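Side-chain contacts in HTH-type transcriptional regulator TreR (Bacillus subtilis, PDB 2OGG), which represses the trePA operon for trehalose use and binds trehalose-6-phosphate, here represented by its effector-binding UTRA domain: residues A[26-31]-A[117-122]; A[54-59]-A[73-78]; A[78-81]-A[86-89]; A[97-102]-A[107-112]. All coordinates share one frame; numbering follows the deposited sequence.

In the fold
From the N terminus, helix 23-29 comes first, and contact 1 sets Q28 of this helix against strand 114-124, closing a long loop that encloses the other three contacts. Within that loop, contact 2 joins strand 49-59 to the start of helix 75-83. Contact 3 takes over at Y78, which both share, and ties the same helix to the beginning of strand 87-98. At the far end of that strand, about 18 Å from contact 3 between nearest atoms, contact 4 closes the short loop around helix 101-106. All four reach one antiparallel sheet. The R119-E97 and K55-E102 salt bridges join contact 4 to contacts 1 and 2.

Contact 1: residues A[26-31]-A[117-122]; sequences QKQLRA and VVRNYV
Q28, on helix 23-29, meets Y121 and R119 of strand 114-124, two residues whose side chains rise from the same face of the strand. The close part of the contact is Q28 against Y121. Y121 OH donates to Q28 OE1 at 2.9 Å, but it approaches from above the carbonyl plane, 42° out of it, rather than along a lone pair. The amide and ring planes are inclined by 49°. A turn about the CB-CG bond of Q28 (chi2 -62°) makes this possible by swinging the amide from the helix toward the strand. Behind it the backbone also takes part: Q28 O lies in the plane of the Y121 ring, at its edge, 3.5 Å from CE1.

The other side is looser. Q28 NE2 stands 3.9 Å from R119 NE, a distance of mere proximity, and the side chains cross at about a right angle. R119 turns its polar end to other partners: NH1 forms a salt bridge with E97, and NE bonds Y132 OH. V117 CG1 is 3.6 Å above one face of its guanidinium, toward the rim. The contact lies near the protein surface, whereas the neighbouring L29 is buried against Y57 and F59. This is a helix packed against one face of an antiparallel sheet, as in the alpha/beta fold of UTRA domains.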
loop_
_atom_site.group_PDB
_atom_site.type_symbol
_atom_site.label_atom_id
_atom_site.label_comp_id
_atom_site.label_asym_id
_atom_site.label_seq_id
_atom_site.Cartn_x
_atom_site.Cartn_y
_atom_site.Cartn_z
ATOM N N GLN A 26 2.579 17.523 -22.626
ATOM C CA GLN A 26 2.204 18.662 -21.801
ATOM C C GLN A 26 1.050 18.311 -20.823
ATOM O O GLN A 26 1.157 18.543 -19.621
ATOM C CB GLN A 26 1.877 19.884 -22.659
ATOM C CG GLN A 26 3.120 20.569 -23.197
ATOM C CD GLN A 26 2.824 21.456 -24.404
ATOM O OE1 GLN A 26 2.082 22.434 -24.309
ATOM N NE2 GLN A 26 3.397 21.101 -25.554
ATOM N N LYS A 27 0.008 17.650 -21.320
ATOM C CA LYS A 27 -1.095 17.238 -20.461
ATOM C C LYS A 27 -0.704 16.109 -19.485
ATOM O O LYS A 27 -0.884 16.252 -18.278
ATOM C CB LYS A 27 -2.350 16.887 -21.277
ATOM C CG LYS A 27 -3.367 16.039 -20.495
ATOM C CD LYS A 27 -4.792 16.609 -20.534
ATOM C CE LYS A 27 -5.673 15.889 -21.545
ATOM N NZ LYS A 27 -5.713 14.418 -21.289
ATOM N N GLN A 28 -0.050 15.064 -19.990
ATOM C CA GLN A 28 0.286 13.885 -19.180
ATOM C C GLN A 28 1.310 14.166 -18.086
ATOM O O GLN A 28 1.203 13.651 -16.977
ATOM C CB GLN A 28 0.794 12.729 -20.053
ATOM C CG GLN A 28 -0.262 12.053 -20.911
ATOM C CD GLN A 28 -1.383 11.395 -20.115
ATOM O OE1 GLN A 28 -1.672 11.780 -18.991
ATOM N NE2 GLN A 28 -2.091 10.475 -20.752
ATOM N N LEU A 29 2.266 15.036 -18.376
ATOM C CA LEU A 29 3.385 15.280 -17.468
ATOM C C LEU A 29 3.315 16.651 -16.809
ATOM O O LEU A 29 4.216 17.028 -16.082
ATOM C CB LEU A 29 4.681 15.169 -18.261
ATOM C CG LEU A 29 5.979 14.809 -17.583
ATOM C CD1 LEU A 29 5.806 13.601 -16.697
ATOM C CD2 LEU A 29 6.994 14.544 -18.649
ATOM N N ARG A 30 2.204 17.354 -17.005
ATOM C CA ARG A 30 2.060 18.743 -16.576
ATOM C C ARG A 30 3.312 19.571 -16.845
ATOM O O ARG A 30 3.821 20.250 -15.959
ATOM C CB ARG A 30 1.676 18.822 -15.103
ATOM C CG ARG A 30 0.200 18.590 -14.814
ATOM C CD ARG A 30 0.039 18.180 -13.343
ATOM N NE ARG A 30 -1.330 17.774 -13.032
ATOM C CZ ARG A 30 -1.671 17.022 -11.982
ATOM N NH1 ARG A 30 -0.744 16.580 -11.142
ATOM N NH2 ARG A 30 -2.939 16.694 -11.789
ATOM N N ALA A 31 3.818 19.482 -18.069
ATOM C CA ALA A 31 5.006 20.228 -18.499
ATOM C C ALA A 31 4.630 21.417 -19.395
ATOM O O ALA A 31 3.712 21.300 -20.213
ATOM C CB ALA A 31 5.939 19.303 -19.265
ATOM N N VAL A 117 -3.120 -1.261 -20.999
ATOM C CA VAL A 117 -2.271 -0.080 -20.862
ATOM C C VAL A 117 -2.123 0.372 -19.420
ATOM O O VAL A 117 -3.095 0.779 -18.777
ATOM C CB VAL A 117 -2.768 1.123 -21.677
ATOM C CG1 VAL A 117 -1.813 2.302 -21.481
ATOM C CG2 VAL A 117 -2.882 0.773 -23.151
ATOM N N VAL A 118 -0.915 0.227 -18.894
ATOM C CA VAL A 118 -0.598 0.696 -17.548
ATOM C C VAL A 118 0.061 2.071 -17.587
ATOM O O VAL A 118 1.094 2.275 -18.245
ATOM C CB VAL A 118 0.336 -0.282 -16.818
ATOM C CG1 VAL A 118 0.567 0.208 -15.398
ATOM C CG2 VAL A 118 -0.271 -1.700 -16.830
ATOM N N ARG A 119 -0.602 3.031 -16.959
ATOM C CA ARG A 119 -0.067 4.382 -16.850
ATOM C C ARG A 119 0.303 4.691 -15.424
ATOM O O ARG A 119 -0.525 4.591 -14.529
ATOM C CB ARG A 119 -1.076 5.400 -17.328
ATOM C CG ARG A 119 -1.166 5.467 -18.828
ATOM C CD ARG A 119 -2.188 6.507 -19.225
ATOM N NE ARG A 119 -2.329 6.611 -20.668
ATOM C CZ ARG A 119 -3.251 5.975 -21.380
ATOM N NH1 ARG A 119 -4.018 5.033 -20.832
ATOM N NH2 ARG A 119 -3.265 6.141 -22.678
ATOM N N ASN A 120 1.443 5.338 -15.273
ATOM C CA ASN A 120 2.012 5.543 -13.965
ATOM C C ASN A 120 2.596 6.954 -13.874
ATOM O O ASN A 120 3.286 7.405 -14.782
ATOM C CB ASN A 120 3.092 4.492 -13.780
ATOM C CG ASN A 120 3.598 4.428 -12.396
ATOM O OD1 ASN A 120 2.867 4.669 -11.448
ATOM N ND2 ASN A 120 4.805 3.930 -12.255
ATOM N N TYR A 121 2.165 7.697 -12.871
ATOM C CA TYR A 121 2.594 9.074 -12.666
ATOM C C TYR A 121 3.382 9.169 -11.366
ATOM O O TYR A 121 2.849 8.890 -10.296
ATOM C CB TYR A 121 1.356 9.950 -12.571
ATOM C CG TYR A 121 0.472 9.830 -13.786
ATOM C CD1 TYR A 121 0.506 10.796 -14.797
ATOM C CD2 TYR A 121 -0.424 8.771 -13.919
ATOM C CE1 TYR A 121 -0.276 10.673 -15.934
ATOM C CE2 TYR A 121 -1.282 8.691 -15.010
ATOM C CZ TYR A 121 -1.151 9.607 -16.049
ATOM O OH TYR A 121 -1.989 9.543 -17.143
ATOM N N VAL A 122 4.647 9.567 -11.451
ATOM C CA VAL A 122 5.525 9.579 -10.280
ATOM C C VAL A 122 5.758 11.017 -9.815
ATOM O O VAL A 122 5.854 11.915 -10.645
ATOM C CB VAL A 122 6.849 8.914 -10.635
ATOM C CG1 VAL A 122 7.661 8.580 -9.400
ATOM C CG2 VAL A 122 6.581 7.684 -11.439
#

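Contact 2: residues A[54-59]-A[73-78]; sequences DKDYFF and NSIYEY. With SO4 (sulfate ion), chain C.
D56 OD1 is gripped by two donors, T133 OG1 and Q131 NE2 of the neighbouring strand, while OD2 forms a salt bridge with R42 and lies 4.1 Å from I75 CD1. The carboxylate and the isoleucine approach from opposite directions, between strand 49-59 and helix 75-83. Beside them F58 CE1 packs on I75 CG2 at 4.2 Å, so both branches of I75 face the sheet. S74 is the N-cap of this helix: its OG, placed anti to the residue's own amide (chi1 164°), accepts from E77 N at 2.8 Å, almost straight at 173°. The same hydroxyl donates to O2 of a sulfate ion. The helix start thereby forms an anion site, with I75 N bonded to sulfate O4 at 2.7 Å and Y76 N to sulfate O2 at 3.2 Å. R42 and R44 complete it from strand 37-46. The sulfate probably came from the crystallisation liquor, but its place in an effector-binding UTRA domain is consistent with a site for the phosphate of trehalose-6-phosphate. The partial positive charge of the helix N terminus would add to the pull of the arginines.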
loop_
_atom_site.group_PDB
_atom_site.type_symbol
_atom_site.label_atom_id
_atom_site.label_comp_id
_atom_site.label_asym_id
_atom_site.label_seq_id
_atom_site.Cartn_x
_atom_site.Cartn_y
_atom_site.Cartn_z
ATOM N N ASP A 54 7.034 0.174 -24.039
ATOM C CA ASP A 54 7.231 1.008 -22.851
ATOM C C ASP A 54 7.596 2.433 -23.248
ATOM O O ASP A 54 8.578 2.653 -23.955
ATOM C CB ASP A 54 8.337 0.424 -21.986
ATOM C CG ASP A 54 7.846 -0.716 -21.099
ATOM O OD1 ASP A 54 6.726 -0.585 -20.550
ATOM O OD2 ASP A 54 8.610 -1.697 -20.864
ATOM N N LYS A 55 6.753 3.388 -22.896
ATOM C CA LYS A 55 7.063 4.804 -23.159
ATOM C C LYS A 55 7.344 5.569 -21.865
ATOM O O LYS A 55 6.547 5.513 -20.930
ATOM C CB LYS A 55 5.918 5.436 -23.951
ATOM C CG LYS A 55 5.668 4.703 -25.271
ATOM C CD LYS A 55 4.298 4.979 -25.884
ATOM C CE LYS A 55 4.243 6.390 -26.457
ATOM N NZ LYS A 55 3.099 6.592 -27.375
ATOM N N ASP A 56 8.569 6.043 -21.690
ATOM C CA ASP A 56 8.856 6.870 -20.522
ATOM C C ASP A 56 9.067 8.318 -20.943
ATOM O O ASP A 56 9.863 8.557 -21.845
ATOM C CB ASP A 56 10.093 6.362 -19.769
ATOM C CG ASP A 56 9.778 5.193 -18.824
ATOM O OD1 ASP A 56 9.360 5.495 -17.683
ATOM O OD2 ASP A 56 9.996 3.989 -19.186
ATOM N N TYR A 57 8.692 9.228 -20.048
ATOM C CA TYR A 57 8.857 10.668 -20.225
ATOM C C TYR A 57 9.147 11.305 -18.855
ATOM O O TYR A 57 8.330 11.198 -17.946
ATOM C CB TYR A 57 7.551 11.266 -20.749
ATOM C CG TYR A 57 7.165 10.757 -22.112
ATOM C CD1 TYR A 57 7.621 11.387 -23.269
ATOM C CD2 TYR A 57 6.286 9.695 -22.251
ATOM C CE1 TYR A 57 7.267 10.924 -24.505
ATOM C CE2 TYR A 57 6.057 9.144 -23.460
ATOM C CZ TYR A 57 6.473 9.808 -24.598
ATOM O OH TYR A 57 6.155 9.297 -25.839
ATOM N N PHE A 58 10.270 12.008 -18.716
ATOM C CA PHE A 58 10.577 12.693 -17.475
ATOM C C PHE A 58 11.438 13.924 -17.704
ATOM O O PHE A 58 11.960 14.120 -18.809
ATOM C CB PHE A 58 11.222 11.737 -16.480
ATOM C CG PHE A 58 12.374 10.984 -17.047
ATOM C CD1 PHE A 58 12.168 9.844 -17.769
ATOM C CD2 PHE A 58 13.646 11.511 -16.993
ATOM C CE1 PHE A 58 13.225 9.173 -18.333
ATOM C CE2 PHE A 58 14.717 10.834 -17.538
ATOM C CZ PHE A 58 14.511 9.648 -18.184
ATOM N N PHE A 59 11.423 14.845 -16.738
ATOM C CA PHE A 59 12.067 16.153 -16.938
ATOM C C PHE A 59 13.584 16.032 -16.833
ATOM O O PHE A 59 14.130 15.715 -15.750
ATOM C CB PHE A 59 11.596 17.192 -15.910
ATOM C CG PHE A 59 10.161 17.572 -16.028
ATOM C CD1 PHE A 59 9.812 18.859 -16.418
ATOM C CD2 PHE A 59 9.169 16.746 -15.513
ATOM C CE1 PHE A 59 8.495 19.283 -16.376
ATOM C CE2 PHE A 59 7.821 17.111 -15.599
ATOM C CZ PHE A 59 7.494 18.412 -15.954
ATOM N N ASN A 73 18.997 -1.011 -20.222
ATOM C CA ASN A 73 19.086 -1.657 -18.933
ATOM C C ASN A 73 17.851 -1.288 -18.084
ATOM O O ASN A 73 16.730 -1.531 -18.516
ATOM C CB ASN A 73 20.450 -1.372 -18.293
ATOM C CG ASN A 73 21.599 -2.106 -19.030
ATOM O OD1 ASN A 73 21.755 -3.324 -18.902
ATOM N ND2 ASN A 73 22.338 -1.382 -19.869
ATOM N N SER A 74 17.999 -0.528 -17.014
ATOM C CA SER A 74 16.795 -0.146 -16.286
ATOM C C SER A 74 16.731 1.336 -16.065
ATOM O O SER A 74 17.664 1.928 -15.528
ATOM C CB SER A 74 16.701 -0.848 -14.940
ATOM O OG SER A 74 15.750 -0.207 -14.116
ATOM N N ILE A 75 15.654 1.951 -16.528
ATOM C CA ILE A 75 15.445 3.359 -16.252
ATOM C C ILE A 75 14.992 3.546 -14.810
ATOM O O ILE A 75 15.329 4.534 -14.160
ATOM C CB ILE A 75 14.393 3.919 -17.150
ATOM C CG1 ILE A 75 14.866 3.796 -18.592
ATOM C CG2 ILE A 75 14.073 5.366 -16.741
ATOM C CD1 ILE A 75 14.031 4.620 -19.612
ATOM N N TYR A 76 14.260 2.573 -14.291
ATOM C CA TYR A 76 13.813 2.657 -12.914
ATOM C C TYR A 76 15.018 2.688 -11.962
ATOM O O TYR A 76 15.180 3.630 -11.187
ATOM C CB TYR A 76 12.886 1.487 -12.578
ATOM C CG TYR A 76 12.650 1.320 -11.107
ATOM C CD1 TYR A 76 11.603 1.980 -10.483
ATOM C CD2 TYR A 76 13.385 0.398 -10.360
ATOM C CE1 TYR A 76 11.346 1.804 -9.143
ATOM C CE2 TYR A 76 13.094 0.167 -9.022
ATOM C CZ TYR A 76 12.120 0.939 -8.408
ATOM O OH TYR A 76 11.807 0.747 -7.099
ATOM N N GLU A 77 15.913 1.719 -12.099
ATOM C CA GLU A 77 17.089 1.659 -11.238
ATOM C C GLU A 77 17.934 2.913 -11.370
ATOM O O GLU A 77 18.323 3.517 -10.366
ATOM C CB GLU A 77 17.903 0.388 -11.507
ATOM C CG GLU A 77 17.226 -0.860 -10.977
ATOM C CD GLU A 77 17.968 -2.123 -11.331
ATOM O OE1 GLU A 77 18.825 -2.038 -12.228
ATOM O OE2 GLU A 77 17.741 -3.178 -10.675
ATOM N N TYR A 78 18.029 3.443 -12.581
ATOM C CA TYR A 78 18.827 4.633 -12.775
ATOM C C TYR A 78 18.252 5.817 -12.052
ATOM O O TYR A 78 18.988 6.680 -11.562
ATOM C CB TYR A 78 18.963 4.970 -14.236
ATOM C CG TYR A 78 19.747 6.221 -14.441
ATOM C CD1 TYR A 78 21.127 6.248 -14.236
ATOM C CD2 TYR A 78 19.129 7.371 -14.922
ATOM C CE1 TYR A 78 21.874 7.409 -14.508
ATOM C CE2 TYR A 78 19.843 8.541 -15.135
ATOM C CZ TYR A 78 21.203 8.567 -14.905
ATOM O OH TYR A 78 21.879 9.737 -15.137
HETATM S S SO4 C . 12.762 -0.037 -16.550
HETATM O O1 SO4 C . 11.750 0.968 -16.260
HETATM O O2 SO4 C . 13.568 -0.322 -15.379
HETATM O O3 SO4 C . 12.178 -1.315 -16.914
HETATM O O4 SO4 C . 13.579 0.517 -17.611
#

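Contact 3: residues A[78-81]-A[86-89]; sequences YIEG and SISY
This is a buried contact of one isoleucine with an isoleucine and a glutamate, in a tight helix-to-strand connection, where helix 75-83 is followed after a short turn by strand 87-98. A single methyl group carries it. I87 CD1 lies 4.0 Å from I79 CG2 and 3.3 Å from E80 OE2, so it touches a branched aliphatic side chain and a carboxylate oxygen at once. I87 points toward the helix, and its CG1 branch runs out straight from CA (chi2 -166°), with CD1 as the atom that reaches the helix. Both helix side chains cross that of I87 at about a right angle, and meet it at CD1. E80 reaches the strand because its chain bends back (chi2 -67°) and brings the carboxylate toward I87.

The charge of E80 is answered from outside the pair: OE2 forms a salt bridge with R150 NH2 of the second subunit, whose side chain also packs on I87. E80 of the fourth subunit packs on E80 as well. The arginine would tend to favour the ionised form, and a second acid close by might work against it. The contact therefore sits where three chains of the tetramer come together.

Among its neighbours, I79 continues the packing onto F130 and Q131 of strand 129-138 and, through CD1, onto F58 of strand 49-59, while the CG2 branch of I87 turns to V122 of the adjacent strand 114-124.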
loop_
_atom_site.group_PDB
_atom_site.type_symbol
_atom_site.label_atom_id
_atom_site.label_comp_id
_atom_site.label_asym_id
_atom_site.label_seq_id
_atom_site.Cartn_x
_atom_site.Cartn_y
_atom_site.Cartn_z
ATOM N N TYR A 78 18.029 3.443 -12.581
ATOM C CA TYR A 78 18.827 4.633 -12.775
ATOM C C TYR A 78 18.252 5.817 -12.052
ATOM O O TYR A 78 18.988 6.680 -11.562
ATOM C CB TYR A 78 18.963 4.970 -14.236
ATOM C CG TYR A 78 19.747 6.221 -14.441
ATOM C CD1 TYR A 78 21.127 6.248 -14.236
ATOM C CD2 TYR A 78 19.129 7.371 -14.922
ATOM C CE1 TYR A 78 21.874 7.409 -14.508
ATOM C CE2 TYR A 78 19.843 8.541 -15.135
ATOM C CZ TYR A 78 21.203 8.567 -14.905
ATOM O OH TYR A 78 21.879 9.737 -15.137
ATOM N N ILE A 79 16.959 6.004 -12.259
ATOM C CA ILE A 79 16.221 7.083 -11.614
ATOM C C ILE A 79 16.197 7.009 -10.102
ATOM O O ILE A 79 16.542 7.967 -9.437
ATOM C CB ILE A 79 14.813 7.176 -12.186
ATOM C CG1 ILE A 79 14.928 7.665 -13.627
ATOM C CG2 ILE A 79 13.974 8.106 -11.367
ATOM C CD1 ILE A 79 13.651 8.089 -14.237
ATOM N N GLU A 80 15.919 5.833 -9.556
ATOM C CA GLU A 80 16.012 5.640 -8.120
ATOM C C GLU A 80 17.423 5.935 -7.615
ATOM O O GLU A 80 17.609 6.508 -6.535
ATOM C CB GLU A 80 15.629 4.218 -7.764
ATOM C CG GLU A 80 14.155 3.908 -7.948
ATOM C CD GLU A 80 13.289 4.678 -6.970
ATOM O OE1 GLU A 80 13.505 4.533 -5.743
ATOM O OE2 GLU A 80 12.406 5.440 -7.432
ATOM N N GLY A 81 18.418 5.625 -8.434
ATOM C CA GLY A 81 19.796 5.816 -8.008
ATOM C C GLY A 81 20.131 7.283 -7.842
ATOM O O GLY A 81 20.890 7.647 -6.935
ATOM N N SER A 86 13.777 11.435 -3.111
ATOM C CA SER A 86 12.918 12.592 -3.342
ATOM C C SER A 86 11.602 12.138 -3.927
ATOM O O SER A 86 10.732 12.956 -4.192
ATOM C CB SER A 86 13.566 13.539 -4.350
ATOM O OG SER A 86 14.844 13.965 -3.931
ATOM N N ILE A 87 11.564 10.899 -4.392
ATOM C CA ILE A 87 10.335 10.361 -4.958
ATOM C C ILE A 87 9.354 9.950 -3.869
ATOM O O ILE A 87 9.695 9.183 -2.962
ATOM C CB ILE A 87 10.606 9.170 -5.875
ATOM C CG1 ILE A 87 11.608 9.577 -6.960
ATOM C CG2 ILE A 87 9.282 8.687 -6.500
ATOM C CD1 ILE A 87 11.696 8.594 -8.123
ATOM N N SER A 88 8.134 10.453 -3.957
ATOM C CA SER A 88 7.194 10.314 -2.858
ATOM C C SER A 88 6.149 9.229 -3.076
ATOM O O SER A 88 5.998 8.310 -2.271
ATOM C CB SER A 88 6.512 11.644 -2.584
ATOM O OG SER A 88 5.708 11.527 -1.429
ATOM N N TYR A 89 5.324 9.416 -4.090
ATOM C CA TYR A 89 4.287 8.446 -4.392
ATOM C C TYR A 89 4.128 8.364 -5.877
ATOM O O TYR A 89 4.495 9.294 -6.598
ATOM C CB TYR A 89 2.949 8.839 -3.747
ATOM C CG TYR A 89 2.375 10.168 -4.210
ATOM C CD1 TYR A 89 2.855 11.365 -3.683
ATOM C CD2 TYR A 89 1.225 10.216 -5.010
ATOM C CE1 TYR A 89 2.254 12.601 -3.995
ATOM C CE2 TYR A 89 0.602 11.443 -5.328
ATOM C CZ TYR A 89 1.132 12.639 -4.825
ATOM O OH TYR A 89 0.557 13.871 -5.120
#

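Contact 4: residues A[97-102]-A[107-112]; sequences EPCTDE and LDLRGY
Strands 87-98 and 114-124 are antiparallel neighbours in the sheet, and their connection carries the short helix 101-106; this contact draws the two ends of that connection together. Its centre is the sulfur of C99, just past the end of strand 87-98, which meets L109 CD1 at 3.7 Å. The contact is apolar. L109 points toward C99, and CD1 stands anti to CA (chi2 170°), which carries it to the sulfur. M115 of strand 114-124 and R104 of the helix touch both side chains, so the pair lies between helix and sheet.

Each arm has a capping or turn bond of its own. T100, the N-cap of helix 101-106, bonds D103 N through OG1. After the helix, Y112 N donates to L109 O at 2.7 Å and closes a beta turn in which R110 takes a positive phi of 42°. This turn leads the chain back into the sheet, where the backbone of C99 pairs with D113 and that of E97 with M115. C99 SG also passes 4.5 Å from Y112 O. The Y112 ring swings away from C99, and L109 O lies at its edge, in the plane of the ring.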
loop_
_atom_site.group_PDB
_atom_site.type_symbol
_atom_site.label_atom_id
_atom_site.label_comp_id
_atom_site.label_asym_id
_atom_site.label_seq_id
_atom_site.Cartn_x
_atom_site.Cartn_y
_atom_site.Cartn_z
ATOM N N GLU A 97 -7.189 -0.552 -24.129
ATOM C CA GLU A 97 -7.320 0.352 -25.254
ATOM C C GLU A 97 -7.185 -0.387 -26.578
ATOM O O GLU A 97 -6.543 -1.427 -26.650
ATOM C CB GLU A 97 -6.252 1.458 -25.153
ATOM C CG GLU A 97 -6.326 2.274 -23.859
ATOM C CD GLU A 97 -5.464 3.530 -23.878
ATOM O OE1 GLU A 97 -4.579 3.641 -24.753
ATOM O OE2 GLU A 97 -5.701 4.429 -23.041
ATOM N N PRO A 98 -7.834 0.130 -27.626
ATOM C CA PRO A 98 -7.572 -0.367 -28.965
ATOM C C PRO A 98 -6.095 -0.199 -29.289
ATOM O O PRO A 98 -5.463 0.744 -28.821
ATOM C CB PRO A 98 -8.388 0.582 -29.848
ATOM C CG PRO A 98 -9.490 1.052 -28.970
ATOM C CD PRO A 98 -8.882 1.169 -27.613
ATOM N N CYS A 99 -5.556 -1.094 -30.101
ATOM C CA CYS A 99 -4.202 -0.927 -30.618
ATOM C C CYS A 99 -4.118 0.273 -31.553
ATOM O O CYS A 99 -5.029 0.522 -32.343
ATOM C CB CYS A 99 -3.764 -2.181 -31.372
ATOM S SG CYS A 99 -3.347 -3.565 -30.295
ATOM N N THR A 100 -2.953 0.908 -31.571
ATOM C CA THR A 100 -2.728 2.083 -32.408
ATOM C C THR A 100 -1.768 1.706 -33.532
ATOM O O THR A 100 -1.157 0.641 -33.487
ATOM C CB THR A 100 -2.030 3.150 -31.570
ATOM O OG1 THR A 100 -0.811 2.595 -31.096
ATOM C CG2 THR A 100 -2.899 3.562 -30.371
ATOM N N ASP A 101 -1.506 2.633 -34.450
ATOM C CA ASP A 101 -0.542 2.348 -35.517
ATOM C C ASP A 101 0.866 2.107 -34.950
ATOM O O ASP A 101 1.503 1.103 -35.257
ATOM C CB ASP A 101 -0.548 3.441 -36.588
ATOM C CG ASP A 101 -1.948 3.755 -37.087
ATOM O OD1 ASP A 101 -2.805 4.067 -36.238
ATOM O OD2 ASP A 101 -2.210 3.665 -38.312
ATOM N N GLU A 102 1.255 2.900 -33.963
ATOM C CA GLU A 102 2.559 2.724 -33.350
ATOM C C GLU A 102 2.739 1.315 -32.765
ATOM O O GLU A 102 3.792 0.683 -32.930
ATOM C CB GLU A 102 2.781 3.792 -32.292
ATOM C CG GLU A 102 4.134 3.712 -31.635
ATOM C CD GLU A 102 4.229 4.650 -30.462
ATOM O OE1 GLU A 102 3.317 4.590 -29.605
ATOM O OE2 GLU A 102 5.141 5.513 -30.458
ATOM N N LEU A 107 5.262 -3.908 -32.449
ATOM C CA LEU A 107 5.053 -5.187 -31.745
ATOM C C LEU A 107 4.468 -6.266 -32.645
ATOM O O LEU A 107 3.859 -5.971 -33.666
ATOM C CB LEU A 107 4.173 -5.020 -30.498
ATOM C CG LEU A 107 4.475 -3.876 -29.528
ATOM C CD1 LEU A 107 3.311 -3.705 -28.567
ATOM C CD2 LEU A 107 5.784 -4.119 -28.753
ATOM N N ASP A 108 4.717 -7.522 -32.297
ATOM C CA ASP A 108 4.106 -8.631 -33.006
ATOM C C ASP A 108 2.694 -8.838 -32.448
ATOM O O ASP A 108 2.507 -9.528 -31.448
ATOM C CB ASP A 108 4.955 -9.897 -32.829
ATOM C CG ASP A 108 6.448 -9.647 -33.055
ATOM O OD1 ASP A 108 6.805 -8.999 -34.058
ATOM O OD2 ASP A 108 7.271 -10.159 -32.266
ATOM N N LEU A 109 1.697 -8.228 -33.080
ATOM C CA LEU A 109 0.345 -8.258 -32.530
ATOM C C LEU A 109 -0.574 -9.366 -33.023
ATOM O O LEU A 109 -1.712 -9.474 -32.565
ATOM C CB LEU A 109 -0.320 -6.886 -32.617
ATOM C CG LEU A 109 0.334 -5.854 -31.689
ATOM C CD1 LEU A 109 -0.168 -4.463 -31.971
ATOM C CD2 LEU A 109 0.133 -6.186 -30.194
ATOM N N ARG A 110 -0.031 -10.290 -33.809
ATOM C CA ARG A 110 -0.814 -11.434 -34.294
ATOM C C ARG A 110 -2.218 -11.006 -34.728
ATOM O O ARG A 110 -2.390 -10.046 -35.483
ATOM C CB ARG A 110 -0.968 -12.481 -33.185
ATOM C CG ARG A 110 0.311 -13.119 -32.664
ATOM C CD ARG A 110 -0.054 -14.130 -31.572
ATOM N NE ARG A 110 1.091 -14.844 -31.011
ATOM C CZ ARG A 110 1.327 -16.140 -31.193
ATOM N NH1 ARG A 110 0.525 -16.867 -31.963
ATOM N NH2 ARG A 110 2.374 -16.709 -30.612
ATOM N N GLY A 111 -3.216 -11.746 -34.247
ATOM C CA GLY A 111 -4.616 -11.373 -34.409
ATOM C C GLY A 111 -5.143 -10.730 -33.137
ATOM O O GLY A 111 -6.099 -11.214 -32.541
ATOM N N TYR A 112 -4.400 -9.760 -32.620
ATOM C CA TYR A 112 -4.831 -9.011 -31.447
ATOM C C TYR A 112 -5.344 -7.607 -31.790
ATOM O O TYR A 112 -4.866 -6.990 -32.732
ATOM C CB TYR A 112 -3.714 -8.968 -30.410
ATOM C CG TYR A 112 -3.707 -10.183 -29.503
ATOM C CD1 TYR A 112 -4.724 -10.374 -28.566
ATOM C CD2 TYR A 112 -2.711 -11.158 -29.606
ATOM C CE1 TYR A 112 -4.725 -11.471 -27.714
ATOM C CE2 TYR A 112 -2.696 -12.258 -28.754
ATOM C CZ TYR A 112 -3.710 -12.410 -27.809
ATOM O OH TYR A 112 -3.724 -13.495 -26.958
#